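PDB 5N0L: GTP-sensing transcriptional pleiotropic repressor CodY from Clostridioides difficile, which probably represses transcription in response to nutrients and GTP, and binds isoleucine in the GAF domain modelled here. Local coordinates for residues A[51-56]-A[75-80]; A[42-47]-A[128-133]; A[79-84]-A[104-109]. All coordinates share one frame; numbering follows the deposited sequence.

After helix 7-22, strand 26-28 and helix 30-40, the chain enters strand 43-48, which contact 2 (42-47 with 128-133) pairs with strand 125-134 from far along the sequence; the large loop so closed holds both other contacts. From the turn between strands 43-48 and 53-57 into the second of them, contact 1 (51-56 with 75-80) closes a shorter loop onto the short strand 75-76. Contact 3 (79-84 with 104-109) begins on the helix where contact 1 ends, the two sharing Asp79 and Glu80, and ties helix 79-85 to the loop before strand 114-122. Contacts 2 and 3 meet the same bound isoleucine, and contact 1 contributes Phe77 to its pocket.

Contact 1 (A[51-56]-A[75-80]); sequences GKVLGL and KKFSDE
Phe77 N donates to Gly51 O over 2.8 Å, the shorter of two backbone hydrogen bonds that join these segments. The second runs from Val53 N to Lys75 O, 2.9 Å. Between them Lys52 faces Lys76 in a single beta bridge whose CA atoms are 4.2 Å apart. Gly51 has a positive phi of 95°, a conformation that glycine adopts readily, at the bend leading into the bridge. Val53 supplies most of the apolar contact: its CB meets Lys75 CB, and with CG1 anti to the backbone N (chi1 179°) it turns CG2 to the other segment, 3.8 Å from Lys76 CA and reaching obliquely to the Phe77 ring, CG2 to CD1 4.4 Å. Lys52 and Lys76 run alongside each other in the same direction, touching through Lys52 CE and Lys76 CB at 4.0 Å. Their like-charged ends stay apart, and salt bridges from Lys76 NZ to Asp69 and Glu70 probably ease their repulsion. Phe77 also meets Tyr45 edge-to-face and touches the bound isoleucine. The bridge thus joins the edge strand 53-57, which makes a classic beta bulge at Leu54 and Gly55 opposite Val46 of strand 43-48, to the two-stranded sheet 67-68/75-76, just before Ser78 caps helix 79-85.

Contact 2 (A[42-47]-A[128-133]); sequences SNVYVV and GTLVLS. With ILE (isoleucine), chain G.
Two neighbouring antiparallel strands of the GAF-domain sheet, 43-48 and 125-134, meet here and form part of the wall of the isoleucine pocket. Hydrogen-bonded pairs Asn43-Ser133, Tyr45-Val131 and Val47-Thr129 alternate with non-hydrogen-bonded pairs Val44-Leu132 and Val46-Leu130. In the central pair Tyr45 N to Val131 O and Val131 N to Tyr45 O are both 2.9 Å. On the ligand side, Asn43 and Tyr45 grip one oxygen of the bound isoleucine: Asn43 ND2 donates to OXT over 2.8 Å at 176°, and Tyr45 OH donates to it over 2.6 Å, with OXT in the plane of the Tyr45 ring. With its CG anti to the carbonyl carbon (chi1 -49°), the tyrosine passes obliquely across Val131, CD1 to CB 4.0 Å. Ser133 CB approaches the ligand's CG2 to 3.6 Å, while Ser133 OG bonds to Thr115. Asn43 OD1 is held by Asp60 N and Tyr45 OH receives Ser65 N, which should help fix both polar groups. On the other face, Leu130 CD1 lies against Val44 CG1 and Val46 CG2, each at 3.8 Å, and Leu132 CD2 sits beside Val44 CG2. Helices 30-40 and 141-158 cover these side chains. Such a division, with helices on one face and a small-molecule pocket on the other, is typical of the GAF fold.

Contact 3 (A[79-84]-A[104-109]); sequences DEYTQN and FPEEHG. With ILE (isoleucine), chain G.
The backbone of Phe104 to Glu107 makes a type I beta turn beside the first turn of helix 79-85, their nearest CA atoms being those of Tyr81 and Phe104, 5.9 Å apart. Together they form part of the isoleucine pocket of this GAF domain. Tyr81 carries the contact. Its hydroxyl receives Glu106 N over 3.0 Å and donates to Glu107 OE2 over 2.7 Å, using the anti lone pair of that oxygen; both partners lie at the edge of the ring, in its plane, and together hold the phenol against the turn. Phe104 turns its edge to the face of Tyr81 in an edge-to-face pair, centroids 5.1 Å apart and planes at 64°. Phe104 CB also makes a CH-pi contact over that face. Pro105 packs alongside Tyr81, pointing the other way, its CD 3.7 Å from Tyr81 CE1, and its CG meets the carboxylate end of Glu80. On the exposed side, the like charges of Glu80 and Glu106 are bridged by a water that donates to Glu80 OE1 and Glu106 OE2. Toward the ligand, isoleucine CD1 lies over one face of Phe104. Bent at chi2 (-55°), the Glu107 chain brings its carboxylate between the Tyr81 hydroxyl and the isoleucine amine. Glu107 OE1 is shared with Arg110, a salt bridge that would steady the carboxylate, and accepts the isoleucine N at 2.9 Å.

Contact 1 (A[51-56]-A[75-80])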
loop_
_atom_site.group_PDB
_atom_site.type_symbol
_atom_site.label_atom_id
_atom_site.label_comp_id
_atom_site.label_asym_id
_atom_site.label_seq_id
_atom_site.Cartn_x
_atom_site.Cartn_y
_atom_site.Cartn_z
ATOM N N GLY A 51 -16.435 7.794 16.558
ATOM C CA GLY A 51 -17.418 7.047 17.188
ATOM C C GLY A 51 -17.740 5.693 16.648
ATOM O O GLY A 51 -18.676 5.049 17.192
ATOM N N LYS A 52 -17.090 5.233 15.585
ATOM C CA LYS A 52 -17.522 3.966 14.982
ATOM C C LYS A 52 -16.906 2.799 15.752
ATOM O O LYS A 52 -15.687 2.825 16.010
ATOM C CB LYS A 52 -17.115 3.960 13.496
ATOM C CG LYS A 52 -17.690 5.209 12.713
ATOM C CD LYS A 52 -19.190 5.110 12.481
ATOM C CE LYS A 52 -20.095 6.289 12.850
ATOM N NZ LYS A 52 -20.037 7.679 12.361
ATOM N N VAL A 53 -17.674 1.772 16.025
ATOM C CA VAL A 53 -17.167 0.549 16.660
ATOM C C VAL A 53 -16.460 -0.344 15.644
ATOM O O VAL A 53 -17.151 -0.938 14.740
ATOM C CB VAL A 53 -18.266 -0.213 17.359
ATOM C CG1 VAL A 53 -17.717 -1.520 17.994
ATOM C CG2 VAL A 53 -18.898 0.679 18.400
ATOM N N LEU A 54 -15.115 -0.395 15.696
ATOM C CA LEU A 54 -14.287 -1.144 14.829
ATOM C C LEU A 54 -14.007 -2.546 15.312
ATOM O O LEU A 54 -13.601 -3.434 14.523
ATOM C CB LEU A 54 -12.993 -0.415 14.509
ATOM C CG LEU A 54 -13.019 1.062 14.089
ATOM C CD1 LEU A 54 -11.629 1.554 13.828
ATOM C CD2 LEU A 54 -13.881 1.209 12.827
ATOM N N GLY A 55 -14.125 -2.724 16.647
ATOM C CA GLY A 55 -13.837 -4.035 17.240
ATOM C C GLY A 55 -14.691 -4.132 18.492
ATOM O O GLY A 55 -14.873 -3.155 19.233
ATOM N N LEU A 56 -15.237 -5.300 18.713
ATOM C CA LEU A 56 -16.179 -5.509 19.798
ATOM C C LEU A 56 -16.073 -6.873 20.332
ATOM O O LEU A 56 -16.008 -7.795 19.581
ATOM C CB LEU A 56 -17.600 -5.316 19.271
ATOM C CG LEU A 56 -18.733 -5.479 20.267
ATOM C CD1 LEU A 56 -18.755 -4.436 21.369
ATOM C CD2 LEU A 56 -20.109 -5.422 19.523
ATOM N N LYS A 75 -22.412 0.142 13.368
ATOM C CA LYS A 75 -22.232 0.111 14.802
ATOM C C LYS A 75 -21.389 1.301 15.284
ATOM O O LYS A 75 -20.327 1.617 14.751
ATOM C CB LYS A 75 -21.596 -1.178 15.185
ATOM C CG LYS A 75 -22.423 -2.409 14.902
ATOM C CD LYS A 75 -21.662 -3.661 15.413
ATOM C CE LYS A 75 -22.099 -4.954 14.761
ATOM N NZ LYS A 75 -23.549 -4.972 14.491
ATOM N N LYS A 76 -21.906 1.987 16.276
ATOM C CA LYS A 76 -21.269 3.207 16.788
ATOM C C LYS A 76 -21.595 3.408 18.265
ATOM O O LYS A 76 -22.462 2.761 18.849
ATOM C CB LYS A 76 -21.700 4.481 16.045
ATOM C CG LYS A 76 -23.201 4.680 16.064
ATOM C CD LYS A 76 -23.614 5.767 15.071
ATOM C CE LYS A 76 -24.984 6.209 15.509
ATOM N NZ LYS A 76 -25.694 7.204 14.604
ATOM N N PHE A 77 -20.845 4.333 18.862
ATOM C CA PHE A 77 -21.280 4.981 20.123
ATOM C C PHE A 77 -22.179 6.187 19.809
ATOM O O PHE A 77 -22.071 6.830 18.731
ATOM C CB PHE A 77 -20.114 5.459 21.017
ATOM C CG PHE A 77 -19.506 4.366 21.903
ATOM C CD1 PHE A 77 -19.892 3.048 21.917
ATOM C CD2 PHE A 77 -18.427 4.786 22.653
ATOM C CE1 PHE A 77 -19.261 2.078 22.786
ATOM C CE2 PHE A 77 -17.826 3.831 23.508
ATOM C CZ PHE A 77 -18.210 2.534 23.532
ATOM N N SER A 78 -22.983 6.521 20.763
ATOM C CA SER A 78 -23.865 7.714 20.695
ATOM C C SER A 78 -22.948 8.916 20.563
ATOM O O SER A 78 -21.754 8.836 20.816
ATOM C CB SER A 78 -24.704 7.888 21.932
ATOM O OG SER A 78 -23.841 8.239 23.096
ATOM N N ASP A 79 -23.441 10.001 20.049
ATOM C CA ASP A 79 -22.655 11.172 19.955
ATOM C C ASP A 79 -22.104 11.629 21.330
ATOM O O ASP A 79 -20.990 12.091 21.388
ATOM C CB ASP A 79 -23.453 12.330 19.311
ATOM C CG ASP A 79 -22.531 13.548 19.019
ATOM O OD1 ASP A 79 -21.501 13.476 18.195
ATOM O OD2 ASP A 79 -22.829 14.578 19.606
ATOM N N GLU A 80 -22.907 11.558 22.382
ATOM C CA GLU A 80 -22.466 11.976 23.730
ATOM C C GLU A 80 -21.277 11.108 24.176
ATOM O O GLU A 80 -20.281 11.671 24.699
ATOM C CB GLU A 80 -23.608 11.868 24.698
ATOM C CG GLU A 80 -23.280 12.124 26.161
ATOM C CD GLU A 80 -24.347 12.843 26.933
ATOM O OE1 GLU A 80 -25.468 12.343 26.895
ATOM O OE2 GLU A 80 -24.048 13.852 27.654
#

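Contact 2 (A[42-47]-A[128-133])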
loop_
_atom_site.group_PDB
_atom_site.type_symbol
_atom_site.label_atom_id
_atom_site.label_comp_id
_atom_site.label_asym_id
_atom_site.label_seq_id
_atom_site.Cartn_x
_atom_site.Cartn_y
_atom_site.Cartn_z
ATOM N N SER A 42 -13.668 -9.127 29.963
ATOM C CA SER A 42 -14.216 -7.787 29.925
ATOM C C SER A 42 -15.070 -7.575 28.636
ATOM O O SER A 42 -14.773 -8.205 27.676
ATOM C CB SER A 42 -13.127 -6.750 29.875
ATOM O OG SER A 42 -12.433 -6.688 31.157
ATOM N N ASN A 43 -15.963 -6.618 28.712
ATOM C CA ASN A 43 -16.467 -5.970 27.398
ATOM C C ASN A 43 -15.369 -5.101 26.889
ATOM O O ASN A 43 -14.843 -4.313 27.646
ATOM C CB ASN A 43 -17.702 -5.126 27.731
ATOM C CG ASN A 43 -18.969 -5.954 27.958
ATOM O OD1 ASN A 43 -18.961 -7.204 27.844
ATOM N ND2 ASN A 43 -20.124 -5.238 28.226
ATOM N N VAL A 44 -15.050 -5.195 25.604
ATOM C CA VAL A 44 -14.033 -4.441 24.948
ATOM C C VAL A 44 -14.667 -3.738 23.689
ATOM O O VAL A 44 -15.237 -4.447 22.839
ATOM C CB VAL A 44 -12.981 -5.384 24.430
ATOM C CG1 VAL A 44 -11.835 -4.732 23.775
ATOM C CG2 VAL A 44 -12.463 -6.258 25.665
ATOM N N TYR A 45 -14.443 -2.477 23.647
ATOM C CA TYR A 45 -14.806 -1.655 22.455
ATOM C C TYR A 45 -13.629 -0.948 21.877
ATOM O O TYR A 45 -12.895 -0.227 22.612
ATOM C CB TYR A 45 -15.823 -0.675 22.895
ATOM C CG TYR A 45 -16.992 -1.124 23.663
ATOM C CD1 TYR A 45 -16.957 -1.264 25.102
ATOM C CD2 TYR A 45 -18.228 -1.385 23.089
ATOM C CE1 TYR A 45 -17.989 -1.614 25.833
ATOM C CE2 TYR A 45 -19.318 -1.746 23.828
ATOM C CZ TYR A 45 -19.269 -1.851 25.195
ATOM O OH TYR A 45 -20.348 -2.201 25.972
ATOM N N VAL A 46 -13.368 -1.167 20.568
ATOM C CA VAL A 46 -12.366 -0.416 19.860
ATOM C C VAL A 46 -13.170 0.604 19.043
ATOM O O VAL A 46 -13.880 0.147 18.166
ATOM C CB VAL A 46 -11.597 -1.319 18.969
ATOM C CG1 VAL A 46 -10.604 -0.587 18.165
ATOM C CG2 VAL A 46 -10.824 -2.397 19.811
ATOM N N VAL A 47 -12.986 1.875 19.327
ATOM C CA VAL A 47 -13.879 2.900 18.828
ATOM C C VAL A 47 -13.060 3.954 18.098
ATOM O O VAL A 47 -12.119 4.564 18.651
ATOM C CB VAL A 47 -14.623 3.588 20.014
ATOM C CG1 VAL A 47 -15.668 4.568 19.401
ATOM C CG2 VAL A 47 -15.385 2.604 20.866
ATOM N N GLY A 128 -8.656 7.062 18.023
ATOM C CA GLY A 128 -9.760 6.345 18.561
ATOM C C GLY A 128 -9.540 6.074 20.085
ATOM O O GLY A 128 -8.686 6.773 20.702
ATOM N N THR A 129 -10.322 5.157 20.592
ATOM C CA THR A 129 -10.369 4.827 22.040
ATOM C C THR A 129 -10.635 3.388 22.239
ATOM O O THR A 129 -11.386 2.749 21.557
ATOM C CB THR A 129 -11.463 5.703 22.740
ATOM O OG1 THR A 129 -11.307 7.091 22.418
ATOM C CG2 THR A 129 -11.414 5.637 24.261
ATOM N N LEU A 130 -9.913 2.789 23.224
ATOM C CA LEU A 130 -10.136 1.444 23.627
ATOM C C LEU A 130 -10.845 1.565 24.989
ATOM O O LEU A 130 -10.359 2.259 25.903
ATOM C CB LEU A 130 -8.796 0.684 23.732
ATOM C CG LEU A 130 -8.900 -0.701 24.253
ATOM C CD1 LEU A 130 -9.494 -1.763 23.366
ATOM C CD2 LEU A 130 -7.447 -1.221 24.601
ATOM N N VAL A 131 -11.978 0.919 25.128
ATOM C CA VAL A 131 -12.826 0.910 26.323
ATOM C C VAL A 131 -13.002 -0.513 26.806
ATOM O O VAL A 131 -13.286 -1.475 26.062
ATOM C CB VAL A 131 -14.215 1.554 26.071
ATOM C CG1 VAL A 131 -15.011 1.544 27.349
ATOM C CG2 VAL A 131 -14.074 2.962 25.580
ATOM N N LEU A 132 -12.648 -0.739 28.111
ATOM C CA LEU A 132 -12.658 -2.044 28.673
ATOM C C LEU A 132 -13.455 -1.964 29.947
ATOM O O LEU A 132 -13.336 -0.983 30.675
ATOM C CB LEU A 132 -11.243 -2.537 29.034
ATOM C CG LEU A 132 -10.312 -2.547 27.835
ATOM C CD1 LEU A 132 -9.123 -1.726 28.170
ATOM C CD2 LEU A 132 -9.869 -3.899 27.392
ATOM N N SER A 133 -14.349 -2.929 30.148
ATOM C CA SER A 133 -15.273 -2.859 31.266
ATOM C C SER A 133 -15.667 -4.188 31.828
ATOM O O SER A 133 -15.857 -5.119 31.098
ATOM C CB SER A 133 -16.488 -2.068 30.882
ATOM O OG SER A 133 -17.412 -1.869 31.930
HETATM N N ILE G . -22.119 0.110 28.756
HETATM C CA ILE G . -20.667 -0.223 28.638
HETATM C C ILE G . -20.412 -1.591 29.219
HETATM O O ILE G . -20.830 -1.839 30.348
HETATM C CB ILE G . -19.831 0.841 29.316
HETATM C CG1 ILE G . -19.992 2.163 28.552
HETATM C CG2 ILE G . -18.382 0.496 29.242
HETATM C CD1 ILE G . -19.213 2.262 27.253
HETATM O OXT ILE G . -19.886 -2.414 28.501
HETATM O O HOH W 1 -12.647 7.275 20.180
#

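Contact 3 (A[79-84]-A[104-109])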
loop_
_atom_site.group_PDB
_atom_site.type_symbol
_atom_site.label_atom_id
_atom_site.label_comp_id
_atom_site.label_asym_id
_atom_site.label_seq_id
_atom_site.Cartn_x
_atom_site.Cartn_y
_atom_site.Cartn_z
ATOM N N ASP A 79 -23.441 10.001 20.049
ATOM C CA ASP A 79 -22.655 11.172 19.955
ATOM C C ASP A 79 -22.104 11.629 21.330
ATOM O O ASP A 79 -20.990 12.091 21.388
ATOM C CB ASP A 79 -23.453 12.330 19.311
ATOM C CG ASP A 79 -22.531 13.548 19.019
ATOM O OD1 ASP A 79 -21.501 13.476 18.195
ATOM O OD2 ASP A 79 -22.829 14.578 19.606
ATOM N N GLU A 80 -22.907 11.558 22.382
ATOM C CA GLU A 80 -22.466 11.976 23.730
ATOM C C GLU A 80 -21.277 11.108 24.176
ATOM O O GLU A 80 -20.281 11.671 24.699
ATOM C CB GLU A 80 -23.608 11.868 24.698
ATOM C CG GLU A 80 -23.280 12.124 26.161
ATOM C CD GLU A 80 -24.347 12.843 26.933
ATOM O OE1 GLU A 80 -25.468 12.343 26.895
ATOM O OE2 GLU A 80 -24.048 13.852 27.654
ATOM N N TYR A 81 -21.373 9.807 23.976
ATOM C CA TYR A 81 -20.238 8.903 24.368
ATOM C C TYR A 81 -19.027 9.164 23.507
ATOM O O TYR A 81 -17.893 9.187 24.002
ATOM C CB TYR A 81 -20.636 7.442 24.306
ATOM C CG TYR A 81 -21.505 6.908 25.453
ATOM C CD1 TYR A 81 -22.315 7.732 26.244
ATOM C CD2 TYR A 81 -21.479 5.550 25.801
ATOM C CE1 TYR A 81 -23.068 7.213 27.294
ATOM C CE2 TYR A 81 -22.228 5.030 26.905
ATOM C CZ TYR A 81 -23.011 5.864 27.627
ATOM O OH TYR A 81 -23.723 5.420 28.720
ATOM N N THR A 82 -19.226 9.377 22.194
ATOM C CA THR A 82 -18.189 9.675 21.308
ATOM C C THR A 82 -17.400 10.896 21.688
ATOM O O THR A 82 -16.158 10.809 21.637
ATOM C CB THR A 82 -18.802 9.818 19.864
ATOM O OG1 THR A 82 -19.428 8.560 19.533
ATOM C CG2 THR A 82 -17.716 10.177 18.866
ATOM N N GLN A 83 -18.107 12.015 22.004
ATOM C CA GLN A 83 -17.557 13.318 22.460
ATOM C C GLN A 83 -16.819 13.161 23.801
ATOM O O GLN A 83 -15.643 13.777 23.940
ATOM C CB GLN A 83 -18.385 14.513 22.309
ATOM C CG GLN A 83 -18.864 14.611 20.817
ATOM C CD GLN A 83 -17.834 14.583 19.708
ATOM O OE1 GLN A 83 -16.764 15.282 19.742
ATOM N NE2 GLN A 83 -18.187 13.874 18.599
ATOM N N ASN A 84 -17.458 12.421 24.650
ATOM C CA ASN A 84 -16.925 12.341 26.018
ATOM C C ASN A 84 -15.643 11.550 26.089
ATOM O O ASN A 84 -14.753 11.987 26.849
ATOM C CB ASN A 84 -17.942 11.824 26.978
ATOM C CG ASN A 84 -19.074 12.818 27.265
ATOM O OD1 ASN A 84 -20.087 12.408 27.905
ATOM N ND2 ASN A 84 -18.933 14.093 26.848
ATOM N N PHE A 104 -19.995 8.572 30.740
ATOM C CA PHE A 104 -20.937 7.652 30.093
ATOM C C PHE A 104 -22.256 7.841 30.797
ATOM O O PHE A 104 -22.618 7.081 31.730
ATOM C CB PHE A 104 -20.451 6.209 30.171
ATOM C CG PHE A 104 -19.151 5.973 29.549
ATOM C CD1 PHE A 104 -18.933 6.079 28.170
ATOM C CD2 PHE A 104 -18.053 5.551 30.348
ATOM C CE1 PHE A 104 -17.733 5.823 27.607
ATOM C CE2 PHE A 104 -16.812 5.314 29.793
ATOM C CZ PHE A 104 -16.603 5.422 28.421
ATOM N N PRO A 105 -23.074 8.837 30.310
ATOM C CA PRO A 105 -24.216 9.189 31.157
ATOM C C PRO A 105 -25.387 8.253 31.253
ATOM O O PRO A 105 -26.257 8.502 32.094
ATOM C CB PRO A 105 -24.672 10.532 30.590
ATOM C CG PRO A 105 -23.475 11.151 30.125
ATOM C CD PRO A 105 -22.630 10.039 29.571
ATOM N N GLU A 106 -25.405 7.196 30.432
ATOM C CA GLU A 106 -26.491 6.263 30.396
ATOM C C GLU A 106 -26.206 4.995 31.150
ATOM O O GLU A 106 -26.822 3.926 30.901
ATOM C CB GLU A 106 -26.791 5.870 28.909
ATOM C CG GLU A 106 -27.079 7.018 27.970
ATOM C CD GLU A 106 -28.099 7.926 28.574
ATOM O OE1 GLU A 106 -29.207 7.411 28.895
ATOM O OE2 GLU A 106 -27.776 9.126 28.783
ATOM N N GLU A 107 -25.290 5.052 32.099
ATOM C CA GLU A 107 -24.914 3.827 32.715
ATOM C C GLU A 107 -25.619 3.509 34.013
ATOM O O GLU A 107 -25.077 2.647 34.813
ATOM C CB GLU A 107 -23.378 3.817 32.945
ATOM C CG GLU A 107 -22.587 3.791 31.679
ATOM C CD GLU A 107 -22.940 2.646 30.764
ATOM O OE1 GLU A 107 -22.752 1.499 31.237
ATOM O OE2 GLU A 107 -23.421 2.909 29.566
ATOM N N HIS A 108 -26.815 4.055 34.239
ATOM C CA HIS A 108 -27.437 4.027 35.587
ATOM C C HIS A 108 -27.687 2.641 36.284
ATOM O O HIS A 108 -27.662 2.559 37.570
ATOM C CB HIS A 108 -28.654 4.964 35.708
ATOM C CG HIS A 108 -28.504 5.965 36.820
ATOM N ND1 HIS A 108 -28.271 5.583 38.134
ATOM C CD2 HIS A 108 -28.463 7.323 36.812
ATOM C CE1 HIS A 108 -28.120 6.660 38.890
ATOM N NE2 HIS A 108 -28.244 7.728 38.114
ATOM N N GLY A 109 -27.886 1.553 35.525
ATOM C CA GLY A 109 -27.876 0.203 36.222
ATOM C C GLY A 109 -26.505 -0.516 36.327
ATOM O O GLY A 109 -26.437 -1.685 36.736
HETATM N N ILE G . -22.119 0.110 28.756
HETATM C CA ILE G . -20.667 -0.223 28.638
HETATM C C ILE G . -20.412 -1.591 29.219
HETATM O O ILE G . -20.830 -1.839 30.348
HETATM C CB ILE G . -19.831 0.841 29.316
HETATM C CG1 ILE G . -19.992 2.163 28.552
HETATM C CG2 ILE G . -18.382 0.496 29.242
HETATM C CD1 ILE G . -19.213 2.262 27.253
HETATM O OXT ILE G . -19.886 -2.414 28.501
HETATM O O HOH W 2 -25.705 9.753 26.734
#